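Local coordinates for protein 5-carboxymethyl-2-hydroxymuconate semialdehyde dehydrogenase (Thermus thermophilus, PDB 2D4E) that probably oxidises 5-carboxymethyl-2-hydroxymuconate semialdehyde to the corresponding acid with NAD as hydride acceptor, as an aldehyde dehydrogenase family member, at residues M109-V121 and P337-H349. Residues are numbered along the deposited sequence; the frame is centred on the assembly and turned at random.
Sequences MECLDAGQVLRIV and PLDPETEVGPLIH. With NA (sodium ion), chain I.
Arg119 leaves its backbone with CG wedged between N and the carbonyl carbon (chi1 65°) and then runs extended to NE, which delivers its guanidinium to Thr342 O. Both end nitrogens hold that one oxygen, NH2 at 3.0 Å and NH1 at 3.2 Å, and the acceptor lies in the guanidinium plane. The CG2 methyl of Val117, in the same segment, lies over one face of the group, near its margin. A leucine in place of Arg119 would probably leave Thr342 O without either of these two donors, and the turn from Asp339 to Thr342 less firmly tied to helix 118-136. With chi1 at 173° the Cys111 thiol swings opposite its own amide nitrogen, and SG reaches Pro337 CB at 3.6 Å and also touches Leu338 CD2, the methyl that Leu118 CD2 meets from the other helix. Leu112 CD2 touches the other methyl of Leu338, CD1. In this aldehyde dehydrogenase fold the loop between helices 315-331 and 350-365 thus packs into the break between helices 103-114 and 118-136. Pro337 sits at that break: its O accepts a backbone hydrogen bond from Leu118 N (3.1 Å), just past the N-cap Val117, and its CG lies against Gly115 O. Gly115 has positive phi, and a beta carbon there would press on Pro346 O. Two residues after Pro346, Ile348 CD1 lies 3.7 Å from Asp113 O. That oxygen and Asp113 OD1 bind the sodium ion, at 2.4 and 2.5 Å, with Ser46, Leu47 and Trp200 completing the site; a water on the ion donates to Ile348 O, linking the loop to the metal.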
loop_
_atom_site.group_PDB
_atom_site.type_symbol
_atom_site.label_atom_id
_atom_site.label_comp_id
_atom_site.label_asym_id
_atom_site.label_seq_id
_atom_site.Cartn_x
_atom_site.Cartn_y
_atom_site.Cartn_z
ATOM N N MET C 109 -34.756 0.874 -23.464
ATOM C CA MET C 109 -34.276 -0.227 -24.279
ATOM C C MET C 109 -34.039 -1.490 -23.450
ATOM O O MET C 109 -34.571 -2.560 -23.759
ATOM C CB MET C 109 -32.981 0.182 -24.980
ATOM C CG MET C 109 -32.479 -0.825 -25.982
ATOM S SD MET C 109 -31.051 -0.184 -26.866
ATOM C CE MET C 109 -31.802 1.161 -27.767
ATOM N N GLU C 110 -33.243 -1.364 -22.394
ATOM C CA GLU C 110 -32.942 -2.516 -21.557
ATOM C C GLU C 110 -34.182 -3.018 -20.821
ATOM O O GLU C 110 -34.326 -4.218 -20.576
ATOM C CB GLU C 110 -31.828 -2.167 -20.567
ATOM C CG GLU C 110 -31.504 -3.280 -19.585
ATOM C CD GLU C 110 -30.106 -3.162 -19.004
ATOM O OE1 GLU C 110 -29.866 -3.735 -17.921
ATOM O OE2 GLU C 110 -29.246 -2.508 -19.633
ATOM N N CYS C 111 -35.079 -2.103 -20.476
ATOM C CA CYS C 111 -36.306 -2.475 -19.791
ATOM C C CYS C 111 -37.142 -3.378 -20.704
ATOM O O CYS C 111 -37.566 -4.466 -20.311
ATOM C CB CYS C 111 -37.096 -1.218 -19.428
ATOM S SG CYS C 111 -38.722 -1.549 -18.741
ATOM N N LEU C 112 -37.363 -2.920 -21.932
ATOM C CA LEU C 112 -38.136 -3.680 -22.907
ATOM C C LEU C 112 -37.516 -5.036 -23.223
ATOM O O LEU C 112 -38.218 -6.036 -23.357
ATOM C CB LEU C 112 -38.252 -2.893 -24.217
ATOM C CG LEU C 112 -39.049 -1.589 -24.231
ATOM C CD1 LEU C 112 -39.023 -0.997 -25.633
ATOM C CD2 LEU C 112 -40.482 -1.861 -23.802
ATOM N N ASP C 113 -36.193 -5.046 -23.341
ATOM C CA ASP C 113 -35.415 -6.226 -23.700
ATOM C C ASP C 113 -35.207 -7.256 -22.584
ATOM O O ASP C 113 -35.258 -8.460 -22.836
ATOM C CB ASP C 113 -34.052 -5.746 -24.231
ATOM C CG ASP C 113 -33.384 -6.736 -25.179
ATOM O OD1 ASP C 113 -34.025 -7.726 -25.587
ATOM O OD2 ASP C 113 -32.204 -6.503 -25.535
ATOM N N ALA C 114 -34.991 -6.790 -21.355
ATOM C CA ALA C 114 -34.720 -7.700 -20.243
ATOM C C ALA C 114 -35.778 -7.835 -19.147
ATOM O O ALA C 114 -35.585 -8.598 -18.200
ATOM C CB ALA C 114 -33.370 -7.352 -19.621
ATOM N N GLY C 115 -36.874 -7.088 -19.255
ATOM C CA GLY C 115 -37.952 -7.210 -18.282
ATOM C C GLY C 115 -37.887 -6.621 -16.879
ATOM O O GLY C 115 -38.785 -6.892 -16.077
ATOM N N GLN C 116 -36.865 -5.834 -16.553
ATOM C CA GLN C 116 -36.799 -5.246 -15.216
ATOM C C GLN C 116 -37.654 -3.978 -15.181
ATOM O O GLN C 116 -37.867 -3.344 -16.212
ATOM C CB GLN C 116 -35.351 -4.901 -14.837
ATOM C CG GLN C 116 -34.401 -6.099 -14.700
ATOM C CD GLN C 116 -34.840 -7.105 -13.640
ATOM O OE1 GLN C 116 -35.395 -6.735 -12.607
ATOM N NE2 GLN C 116 -34.567 -8.382 -13.887
ATOM N N VAL C 117 -38.143 -3.606 -14.003
ATOM C CA VAL C 117 -38.966 -2.406 -13.889
ATOM C C VAL C 117 -38.157 -1.185 -14.316
ATOM O O VAL C 117 -37.005 -1.022 -13.917
ATOM C CB VAL C 117 -39.491 -2.215 -12.453
ATOM C CG1 VAL C 117 -40.380 -3.388 -12.072
ATOM C CG2 VAL C 117 -38.343 -2.099 -11.492
ATOM N N LEU C 118 -38.774 -0.327 -15.121
ATOM C CA LEU C 118 -38.104 0.851 -15.659
ATOM C C LEU C 118 -37.287 1.692 -14.687
ATOM O O LEU C 118 -36.134 2.016 -14.977
ATOM C CB LEU C 118 -39.111 1.745 -16.397
ATOM C CG LEU C 118 -38.503 2.858 -17.266
ATOM C CD1 LEU C 118 -37.511 2.263 -18.279
ATOM C CD2 LEU C 118 -39.617 3.612 -17.993
ATOM N N ARG C 119 -37.853 2.053 -13.542
ATOM C CA ARG C 119 -37.103 2.872 -12.587
ATOM C C ARG C 119 -35.805 2.198 -12.123
ATOM O O ARG C 119 -34.782 2.863 -11.941
ATOM C CB ARG C 119 -37.971 3.238 -11.371
ATOM C CG ARG C 119 -38.406 2.058 -10.510
ATOM C CD ARG C 119 -39.258 2.535 -9.336
ATOM N NE ARG C 119 -39.695 1.431 -8.489
ATOM C CZ ARG C 119 -40.629 0.545 -8.827
ATOM N NH1 ARG C 119 -41.247 0.634 -10.000
ATOM N NH2 ARG C 119 -40.953 -0.427 -7.985
ATOM N N ILE C 120 -35.842 0.883 -11.934
ATOM C CA ILE C 120 -34.647 0.171 -11.507
ATOM C C ILE C 120 -33.614 0.188 -12.635
ATOM O O ILE C 120 -32.426 0.385 -12.397
ATOM C CB ILE C 120 -34.980 -1.282 -11.098
ATOM C CG1 ILE C 120 -35.863 -1.272 -9.847
ATOM C CG2 ILE C 120 -33.707 -2.056 -10.811
ATOM C CD1 ILE C 120 -35.256 -0.553 -8.652
ATOM N N VAL C 121 -34.069 -0.002 -13.868
ATOM C CA VAL C 121 -33.157 0.021 -15.000
ATOM C C VAL C 121 -32.574 1.422 -15.154
ATOM O O VAL C 121 -31.411 1.578 -15.534
ATOM C CB VAL C 121 -33.859 -0.362 -16.323
ATOM C CG1 VAL C 121 -32.842 -0.334 -17.465
ATOM C CG2 VAL C 121 -34.495 -1.757 -16.205
ATOM N N PRO C 337 -43.357 -4.116 -16.627
ATOM C CA PRO C 337 -42.140 -3.346 -16.339
ATOM C C PRO C 337 -42.326 -1.833 -16.459
ATOM O O PRO C 337 -41.686 -1.072 -15.739
ATOM C CB PRO C 337 -41.139 -3.879 -17.367
ATOM C CG PRO C 337 -41.584 -5.287 -17.575
ATOM C CD PRO C 337 -43.093 -5.137 -17.655
ATOM N N LEU C 338 -43.196 -1.407 -17.369
ATOM C CA LEU C 338 -43.448 0.015 -17.588
ATOM C C LEU C 338 -44.501 0.623 -16.661
ATOM O O LEU C 338 -44.800 1.815 -16.754
ATOM C CB LEU C 338 -43.846 0.250 -19.048
ATOM C CG LEU C 338 -42.768 -0.135 -20.070
ATOM C CD1 LEU C 338 -43.313 -0.014 -21.496
ATOM C CD2 LEU C 338 -41.559 0.764 -19.889
ATOM N N ASP C 339 -45.058 -0.192 -15.770
ATOM C CA ASP C 339 -46.061 0.273 -14.810
ATOM C C ASP C 339 -45.364 0.699 -13.512
ATOM O O ASP C 339 -44.781 -0.126 -12.812
ATOM C CB ASP C 339 -47.069 -0.850 -14.532
ATOM C CG ASP C 339 -48.129 -0.462 -13.505
ATOM O OD1 ASP C 339 -49.055 -1.274 -13.288
ATOM O OD2 ASP C 339 -48.045 0.635 -12.907
ATOM N N PRO C 340 -45.410 1.999 -13.177
ATOM C CA PRO C 340 -44.759 2.466 -11.945
ATOM C C PRO C 340 -45.168 1.756 -10.651
ATOM O O PRO C 340 -44.464 1.847 -9.645
ATOM C CB PRO C 340 -45.069 3.970 -11.928
ATOM C CG PRO C 340 -46.295 4.096 -12.795
ATOM C CD PRO C 340 -46.020 3.122 -13.906
ATOM N N GLU C 341 -46.287 1.039 -10.681
ATOM C CA GLU C 341 -46.762 0.322 -9.496
ATOM C C GLU C 341 -46.147 -1.070 -9.350
ATOM O O GLU C 341 -46.210 -1.670 -8.279
ATOM C CB GLU C 341 -48.286 0.184 -9.536
ATOM C CG GLU C 341 -49.020 1.496 -9.391
ATOM C CD GLU C 341 -48.720 2.164 -8.068
ATOM O OE1 GLU C 341 -49.129 1.611 -7.021
ATOM O OE2 GLU C 341 -48.068 3.233 -8.079
ATOM N N THR C 342 -45.557 -1.573 -10.429
ATOM C CA THR C 342 -44.949 -2.900 -10.439
ATOM C C THR C 342 -43.712 -3.022 -9.551
ATOM O O THR C 342 -42.880 -2.117 -9.509
ATOM C CB THR C 342 -44.539 -3.297 -11.869
ATOM O OG1 THR C 342 -45.692 -3.278 -12.722
ATOM C CG2 THR C 342 -43.905 -4.691 -11.879
ATOM N N GLU C 343 -43.595 -4.146 -8.845
ATOM C CA GLU C 343 -42.435 -4.393 -7.994
ATOM C C GLU C 343 -41.677 -5.579 -8.575
ATOM O O GLU C 343 -40.445 -5.616 -8.557
ATOM C CB GLU C 343 -42.858 -4.687 -6.552
ATOM C CG GLU C 343 -43.506 -3.496 -5.851
ATOM C CD GLU C 343 -43.916 -3.809 -4.427
ATOM O OE1 GLU C 343 -43.290 -3.271 -3.490
ATOM O OE2 GLU C 343 -44.861 -4.603 -4.246
ATOM N N VAL C 344 -42.423 -6.550 -9.091
ATOM C CA VAL C 344 -41.829 -7.728 -9.708
ATOM C C VAL C 344 -42.376 -7.887 -11.122
ATOM O O VAL C 344 -43.588 -7.965 -11.331
ATOM C CB VAL C 344 -42.120 -9.016 -8.892
ATOM C CG1 VAL C 344 -41.846 -10.254 -9.739
ATOM C CG2 VAL C 344 -41.242 -9.047 -7.653
ATOM N N GLY C 345 -41.464 -7.916 -12.088
ATOM C CA GLY C 345 -41.846 -8.067 -13.478
ATOM C C GLY C 345 -41.687 -9.499 -13.952
ATOM O O GLY C 345 -41.574 -10.413 -13.137
ATOM N N PRO C 346 -41.672 -9.723 -15.273
ATOM C CA PRO C 346 -41.532 -11.054 -15.858
ATOM C C PRO C 346 -40.081 -11.507 -15.991
ATOM O O PRO C 346 -39.162 -10.685 -16.024
ATOM C CB PRO C 346 -42.187 -10.890 -17.214
ATOM C CG PRO C 346 -41.720 -9.516 -17.606
ATOM C CD PRO C 346 -41.882 -8.709 -16.325
ATOM N N LEU C 347 -39.892 -12.820 -16.070
ATOM C CA LEU C 347 -38.567 -13.384 -16.231
ATOM C C LEU C 347 -38.146 -13.175 -17.678
ATOM O O LEU C 347 -38.982 -12.943 -18.559
ATOM C CB LEU C 347 -38.565 -14.869 -15.858
ATOM C CG LEU C 347 -39.020 -15.123 -14.417
ATOM C CD1 LEU C 347 -38.832 -16.583 -14.060
ATOM C CD2 LEU C 347 -38.210 -14.238 -13.464
ATOM N N ILE C 348 -36.843 -13.260 -17.908
ATOM C CA ILE C 348 -36.242 -13.017 -19.209
ATOM C C ILE C 348 -36.761 -13.749 -20.445
ATOM O O ILE C 348 -36.929 -13.140 -21.504
ATOM C CB ILE C 348 -34.712 -13.252 -19.131
ATOM C CG1 ILE C 348 -34.038 -12.789 -20.425
ATOM C CG2 ILE C 348 -34.423 -14.719 -18.857
ATOM C CD1 ILE C 348 -34.181 -11.291 -20.680
ATOM N N HIS C 349 -37.028 -15.042 -20.320
ATOM C CA HIS C 349 -37.436 -15.823 -21.477
ATOM C C HIS C 349 -38.289 -17.005 -21.030
ATOM O O HIS C 349 -38.141 -17.486 -19.906
ATOM C CB HIS C 349 -36.144 -16.301 -22.166
ATOM C CG HIS C 349 -36.340 -16.901 -23.521
ATOM N ND1 HIS C 349 -36.797 -18.188 -23.709
ATOM C CD2 HIS C 349 -36.097 -16.401 -24.757
ATOM C CE1 HIS C 349 -36.824 -18.456 -25.003
ATOM N NE2 HIS C 349 -36.405 -17.389 -25.661
HETATM NA NA NA I . -35.093 -9.790 -24.769
HETATM O O HOH W 1 -35.543 -12.112 -24.076
#